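Local coordinates for ABC transporter, substrate-binding protein (Clostridium perfringens, PDB 4EDP) that probably binds a solute outside the cell and delivers it to the membrane components of an ABC transporter, at residues E74-T77 with K78-N82; S337-D340 with Q341-N345. All blocks are in the same frame, centred on the assembly; numbering follows the deposited sequence.

Interactions 1 and 2 are both local i to i+4 contacts within single helices, 72-81 and 332-350, far apart in the chain. Their centres lie 22 Å apart and their nearest atoms about 11 Å apart, so neither touches the other. Each helix packs on a different part of the bilobal fold expected of a periplasmic-binding-protein relative: 74-82 leans on strand 89-93 and helix 94-103, whereas 337-345 leans on helix 199-208 and the loop bearing Ile173. The two centres are 21 Å and 19 Å from the centre of the chain. Each helix pairs a buried side with a more exposed one.

Interaction 1: residues E74-T77 with K78-N82; sequences ERLT and KMKNN
Leu76 and Lys80 cross at an angle, one turn apart on the same helix, with Leu76 CG 3.9 Å from Lys80 CD. The branch point and CD1 methyl of Leu76 meet the CG and CD methylenes of Lys80; the ammonium lies farther along the chain. Thr77 and Asn81 instead run side by side and point the same way, the threonine methyl CG2 lying 4.0 Å from Asn81 ND2. That methyl sits opposite the backbone N across the CA-CB bond, which leaves OG1 beside N and bonded to Ser73 O. Met79 folds back along the preceding turn: CG lies between its own N and carbonyl carbon (chi1 66°), and CE comes within 3.5 Å of Arg75 O.

Four successive i to i+4 bonds, from Lys78 N, Met79 N, Lys80 N and Asn81 N, run along helix 72-81 of the solute-binding-protein fold. The bond from Met79 N to Arg75 O is nearly straight (3.2 Å, 171° at the hydrogen); that from Asn81 N to Thr77 O is more bent, at 142°. Arg75 reaches away from this turn; its guanidinium is held by Gly70 O, Tyr91 O and Ser40 OG and makes a cation-pi contact with Trp42. Lys78 also leads outward, in the conformer described, to a salt bridge with Asp68, while Leu76 and Met79 face inward, Leu76 against Phe96 of helix 94-103 and Met79 against Thr90 of strand 89-93.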
ATOM      1  N   GLU A  74      10.954  11.053   6.160  1.00 26.66           N
ATOM      2  CA  GLU A  74      11.357  12.240   6.886  1.00 28.80           C
ATOM      3  C   GLU A  74      10.472  12.484   8.100  1.00 27.11           C
ATOM      4  O   GLU A  74      10.967  12.876   9.141  1.00 27.31           O
ATOM      5  CB  GLU A  74      11.440  13.464   5.967  1.00 31.08           C
ATOM      6  CG  GLU A  74      10.173  13.889   5.278  1.00 33.55           C
ATOM      7  CD  GLU A  74      10.454  14.885   4.142  1.00 38.39           C
ATOM      8  OE1 GLU A  74       9.536  15.194   3.356  1.00 39.94           O
ATOM      9  OE2 GLU A  74      11.609  15.341   4.021  1.00 45.94           O
ATOM     10  N   ARG A  75       9.172  12.265   7.968  1.00 25.00           N
ATOM     11  CA  ARG A  75       8.274  12.441   9.102  1.00 25.05           C
ATOM     12  C   ARG A  75       8.589  11.417  10.195  1.00 24.71           C
ATOM     13  O   ARG A  75       8.679  11.772  11.369  1.00 25.79           O
ATOM     14  CB  ARG A  75       6.808  12.363   8.667  1.00 22.57           C
ATOM     15  CG  ARG A  75       6.425  13.528   7.779  1.00 25.56           C
ATOM     16  CD  ARG A  75       4.961  13.589   7.413  1.00 24.26           C
ATOM     17  NE  ARG A  75       4.511  12.484   6.565  1.00 22.27           N
ATOM     18  CZ  ARG A  75       3.848  11.422   6.998  1.00 20.07           C
ATOM     19  NH1 ARG A  75       3.473  10.485   6.136  1.00 22.98           N
ATOM     20  NH2 ARG A  75       3.543  11.302   8.282  1.00 19.34           N
ATOM     21  N   LEU A  76       8.766  10.154   9.810  1.00 24.68           N
ATOM     22  CA  LEU A  76       9.082   9.112  10.789  1.00 24.41           C
ATOM     23  C   LEU A  76      10.421   9.372  11.484  1.00 25.28           C
ATOM     24  O   LEU A  76      10.539   9.241  12.693  1.00 24.97           O
ATOM     25  CB  LEU A  76       9.115   7.729  10.132  1.00 23.41           C
ATOM     26  CG  LEU A  76       9.484   6.598  11.107  1.00 24.25           C
ATOM     27  CD1 LEU A  76       8.482   6.527  12.268  1.00 25.32           C
ATOM     28  CD2 LEU A  76       9.591   5.250  10.395  1.00 25.50           C
ATOM     29  N   THR A  77      11.433   9.729  10.714  1.00 27.35           N
ATOM     30  CA  THR A  77      12.753   9.987  11.280  1.00 28.80           C
ATOM     31  C   THR A  77      12.723  11.109  12.306  1.00 29.16           C
ATOM     32  O   THR A  77      13.317  10.985  13.385  1.00 29.50           O
ATOM     33  CB  THR A  77      13.770  10.334  10.183  1.00 30.06           C
ATOM     34  OG1 THR A  77      13.844   9.240   9.260  1.00 32.19           O
ATOM     35  CG2 THR A  77      15.145  10.606  10.781  1.00 33.98           C
ATOM     36  N   LYS A  78      12.019  12.190  11.977  0.50 29.11           N
ATOM     37  CA  LYS A  78      11.934  13.339  12.873  0.50 30.24           C
ATOM     38  C   LYS A  78      11.294  12.964  14.204  0.50 29.35           C
ATOM     39  O   LYS A  78      11.845  13.270  15.260  0.50 30.62           O
ATOM     40  CB  LYS A  78      11.171  14.502  12.222  0.50 30.73           C
ATOM     41  CG  LYS A  78      11.289  15.809  13.004  0.50 32.80           C
ATOM     42  CD  LYS A  78      10.592  17.002  12.336  0.50 33.71           C
ATOM     43  CE  LYS A  78       9.085  16.836  12.298  0.50 33.30           C
ATOM     44  NZ  LYS A  78       8.387  18.032  11.771  0.50 34.42           N
ATOM     45  N   MET A  79      10.147  12.289  14.162  1.00 28.03           N
ATOM     46  CA  MET A  79       9.456  11.911  15.403  1.00 28.11           C
ATOM     47  C   MET A  79      10.218  10.858  16.220  1.00 28.32           C
ATOM     48  O   MET A  79      10.146  10.885  17.439  1.00 28.28           O
ATOM     49  CB  MET A  79       7.975  11.537  15.183  1.00 27.43           C
ATOM     50  CG  MET A  79       7.681  10.295  14.370  1.00 27.11           C
ATOM     51  SD  MET A  79       5.892  10.075  14.072  1.00 26.00           S
ATOM     52  CE  MET A  79       5.535  11.390  12.905  1.00 27.71           C
ATOM     53  N   LYS A  80      10.958   9.955  15.575  1.00 29.72           N
ATOM     54  CA  LYS A  80      11.760   8.962  16.318  1.00 31.55           C
ATOM     55  C   LYS A  80      12.915   9.618  17.081  1.00 33.92           C
ATOM     56  O   LYS A  80      13.328   9.139  18.139  1.00 35.22           O
ATOM     57  CB  LYS A  80      12.368   7.902  15.391  1.00 31.64           C
ATOM     58  CG  LYS A  80      11.392   6.891  14.844  1.00 33.96           C
ATOM     59  CD  LYS A  80      12.085   5.905  13.893  1.00 36.73           C
ATOM     60  CE  LYS A  80      13.177   5.105  14.582  1.00 38.33           C
ATOM     61  NZ  LYS A  80      13.801   4.147  13.647  1.00 39.11           N
ATOM     62  N   ASN A  81      13.442  10.706  16.539  1.00 35.08           N
ATOM     63  CA  ASN A  81      14.575  11.386  17.162  1.00 36.66           C
ATOM     64  C   ASN A  81      14.230  12.619  17.980  1.00 36.95           C
ATOM     65  O   ASN A  81      15.115  13.227  18.579  1.00 38.31           O
ATOM     66  CB  ASN A  81      15.603  11.762  16.095  1.00 38.46           C
ATOM     67  CG  ASN A  81      16.280  10.551  15.492  1.00 41.25           C
ATOM     68  OD1 ASN A  81      16.230   9.452  16.053  1.00 44.62           O
ATOM     69  ND2 ASN A  81      16.929  10.745  14.355  1.00 43.95           N
ATOM     70  N   ASN A  82      12.959  12.991  18.021  1.00 35.35           N
ATOM     71  CA  ASN A  82      12.551  14.163  18.778  1.00 36.21           C
ATOM     72  C   ASN A  82      11.977  13.730  20.118  1.00 36.26           C
ATOM     73  O   ASN A  82      10.950  13.085  20.163  1.00 35.06           O
ATOM     74  CB  ASN A  82      11.516  14.973  17.993  1.00 35.34           C
ATOM     75  CG  ASN A  82      11.116  16.264  18.699  1.00 35.57           C
ATOM     76  OD1 ASN A  82      11.600  16.573  19.785  1.00 35.01           O
ATOM     77  ND2 ASN A  82      10.223  17.019  18.076  1.00 36.44           N
TER

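Interaction 2: residues S337-D340 with Q341-N345; sequences SVMD and QWVNN
Val338 lays one methyl over a face of the Trp342 indole, the clearest apolar contact of this turn. CG2 stands 3.5 Å from Trp342 CE2 and 3.7 Å from the centroid of the five-membered ring, 22° off its normal, which fits a CH-pi interaction displaced toward the rim. The valine's chi1 of -67° places CG2 between N and the carbonyl carbon, the branch that meets the ring. A second, looser apolar pair follows one residue on, where Met339 CE, in the conformer described, lies 4.2 Å from Val343 CG2; the methionine turns at its second torsion, and in this conformer it touches Ile173, as Val343 does.

Among the backbone bonds, Val343 N to Met339 O is short and straight (2.8 Å, 172° at the hydrogen), and Trp342 N to Val338 O is 2.9 Å. This is the i to i+4 pattern of an alpha-helix, here the long C-terminal helix 332-350. Asn344 N reaches Asp340 O at 3.0 Å. A water also donates to that oxygen, which therefore accepts two bonds.

The polar ends of Trp342 and Gln341 find partners outside this turn. Trp342 NE1 donates to Asn197 O, which together with the valine above the face would limit rotation of the ring, and Phe202 of helix 199-208 meets the indole edge-to-face. Gln341 NE2 is bonded to Glu199 on that same helix.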
ATOM      1  N   SER A 337      12.062  -7.074   9.586  1.00 19.61           N
ATOM      2  CA  SER A 337      13.160  -7.730  10.307  1.00 21.34           C
ATOM      3  C   SER A 337      14.198  -8.351   9.363  1.00 21.25           C
ATOM      4  O   SER A 337      15.328  -8.622   9.780  1.00 22.01           O
ATOM      5  CB  SER A 337      12.667  -8.813  11.296  1.00 22.59           C
ATOM      6  OG  SER A 337      12.254 -10.010  10.634  1.00 20.66           O
ATOM      7  N   VAL A 338      13.822  -8.593   8.109  1.00 19.15           N
ATOM      8  CA  VAL A 338      14.730  -9.171   7.130  1.00 19.55           C
ATOM      9  C   VAL A 338      14.976  -8.260   5.915  1.00 19.72           C
ATOM     10  O   VAL A 338      15.632  -8.663   4.973  1.00 18.28           O
ATOM     11  CB  VAL A 338      14.203 -10.546   6.591  1.00 18.64           C
ATOM     12  CG1 VAL A 338      14.215 -11.617   7.692  1.00 22.05           C
ATOM     13  CG2 VAL A 338      12.804 -10.430   5.957  1.00 17.58           C
ATOM     14  N   MET A 339      14.510  -7.020   5.993  0.50 20.89           N
ATOM     15  CA  MET A 339      14.603  -6.092   4.867  0.50 22.12           C
ATOM     16  C   MET A 339      16.040  -5.813   4.400  0.50 22.52           C
ATOM     17  O   MET A 339      16.296  -5.768   3.200  0.50 22.16           O
ATOM     18  CB  MET A 339      13.880  -4.785   5.207  0.50 23.33           C
ATOM     19  CG  MET A 339      13.520  -3.957   3.973  0.50 26.59           C
ATOM     20  SD  MET A 339      12.410  -4.859   2.857  0.50 30.97           S
ATOM     21  CE  MET A 339      12.254  -3.648   1.534  0.50 28.35           C
ATOM     22  N   ASP A 340      16.975  -5.627   5.328  1.00 23.68           N
ATOM     23  CA  ASP A 340      18.361  -5.355   4.942  1.00 24.83           C
ATOM     24  C   ASP A 340      18.908  -6.534   4.121  1.00 23.56           C
ATOM     25  O   ASP A 340      19.576  -6.348   3.096  1.00 24.30           O
ATOM     26  CB  ASP A 340      19.257  -5.067   6.154  1.00 28.00           C
ATOM     27  CG  ASP A 340      18.942  -3.730   6.817  1.00 30.92           C
ATOM     28  OD1 ASP A 340      18.236  -2.889   6.219  1.00 35.22           O
ATOM     29  OD2 ASP A 340      19.423  -3.516   7.947  1.00 38.31           O
ATOM     30  N   GLN A 341      18.601  -7.739   4.563  1.00 22.21           N
ATOM     31  CA  GLN A 341      19.021  -8.948   3.865  1.00 23.64           C
ATOM     32  C   GLN A 341      18.381  -8.994   2.477  1.00 21.55           C
ATOM     33  O   GLN A 341      19.061  -9.262   1.480  1.00 22.88           O
ATOM     34  CB  GLN A 341      18.617 -10.188   4.669  1.00 23.12           C
ATOM     35  CG  GLN A 341      19.004 -11.529   4.045  1.00 28.23           C
ATOM     36  CD  GLN A 341      18.635 -12.716   4.944  1.00 34.30           C
ATOM     37  OE1 GLN A 341      18.369 -12.547   6.127  1.00 38.53           O
ATOM     38  NE2 GLN A 341      18.623 -13.923   4.377  1.00 37.60           N
ATOM     39  N   TRP A 342      17.086  -8.705   2.421  1.00 19.35           N
ATOM     40  CA  TRP A 342      16.338  -8.715   1.152  1.00 17.57           C
ATOM     41  C   TRP A 342      16.877  -7.709   0.152  1.00 17.94           C
ATOM     42  O   TRP A 342      17.075  -8.038  -1.016  1.00 18.28           O
ATOM     43  CB  TRP A 342      14.857  -8.493   1.417  1.00 16.23           C
ATOM     44  CG  TRP A 342      14.144  -9.729   1.883  1.00 16.95           C
ATOM     45  CD1 TRP A 342      14.706 -10.842   2.452  1.00 17.83           C
ATOM     46  CD2 TRP A 342      12.720  -9.924   1.950  1.00 13.94           C
ATOM     47  NE1 TRP A 342      13.730 -11.748   2.787  1.00 16.09           N
ATOM     48  CE2 TRP A 342      12.501 -11.206   2.509  1.00 12.48           C
ATOM     49  CE3 TRP A 342      11.621  -9.162   1.559  1.00 13.71           C
ATOM     50  CZ2 TRP A 342      11.226 -11.730   2.683  1.00 11.91           C
ATOM     51  CZ3 TRP A 342      10.347  -9.685   1.731  1.00 13.71           C
ATOM     52  CH2 TRP A 342      10.160 -10.950   2.298  1.00 14.92           C
ATOM     53  N   VAL A 343      17.112  -6.486   0.603  1.00 18.09           N
ATOM     54  CA  VAL A 343      17.679  -5.462  -0.261  1.00 19.16           C
ATOM     55  C   VAL A 343      19.053  -5.902  -0.800  1.00 21.00           C
ATOM     56  O   VAL A 343      19.325  -5.771  -1.986  1.00 20.12           O
ATOM     57  CB  VAL A 343      17.778  -4.129   0.478  1.00 20.71           C
ATOM     58  CG1 VAL A 343      18.578  -3.136  -0.331  1.00 22.92           C
ATOM     59  CG2 VAL A 343      16.375  -3.602   0.776  1.00 17.78           C
ATOM     60  N   ASN A 344      19.910  -6.422   0.075  0.60 22.17           N
ATOM     61  CA  ASN A 344      21.223  -6.905  -0.353  0.60 24.32           C
ATOM     62  C   ASN A 344      21.085  -7.995  -1.415  0.60 23.84           C
ATOM     63  O   ASN A 344      21.701  -7.919  -2.479  0.60 25.82           O
ATOM     64  CB  ASN A 344      22.036  -7.431   0.835  0.60 25.51           C
ATOM     65  CG  ASN A 344      22.554  -6.326   1.731  0.60 28.23           C
ATOM     66  OD1 ASN A 344      22.398  -5.145   1.428  0.60 31.30           O
ATOM     67  ND2 ASN A 344      23.203  -6.704   2.831  0.60 28.09           N
ATOM     68  N   ASN A 345      20.267  -8.998  -1.125  1.00 23.10           N
ATOM     69  CA  ASN A 345      20.031 -10.110  -2.064  1.00 22.46           C
ATOM     70  C   ASN A 345      19.468  -9.633  -3.404  1.00 21.76           C
ATOM     71  O   ASN A 345      19.899 -10.081  -4.472  1.00 21.99           O
ATOM     72  CB  ASN A 345      19.032 -11.107  -1.486  1.00 21.55           C
ATOM     73  CG  ASN A 345      19.637 -12.044  -0.449  1.00 28.91           C
ATOM     74  OD1 ASN A 345      20.851 -12.239  -0.394  1.00 32.31           O
ATOM     75  ND2 ASN A 345      18.769 -12.671   0.348  1.00 32.73           N
TER
HETATM   76  O   HOH W   1      20.940  -3.822   2.840  1.00 40.50           O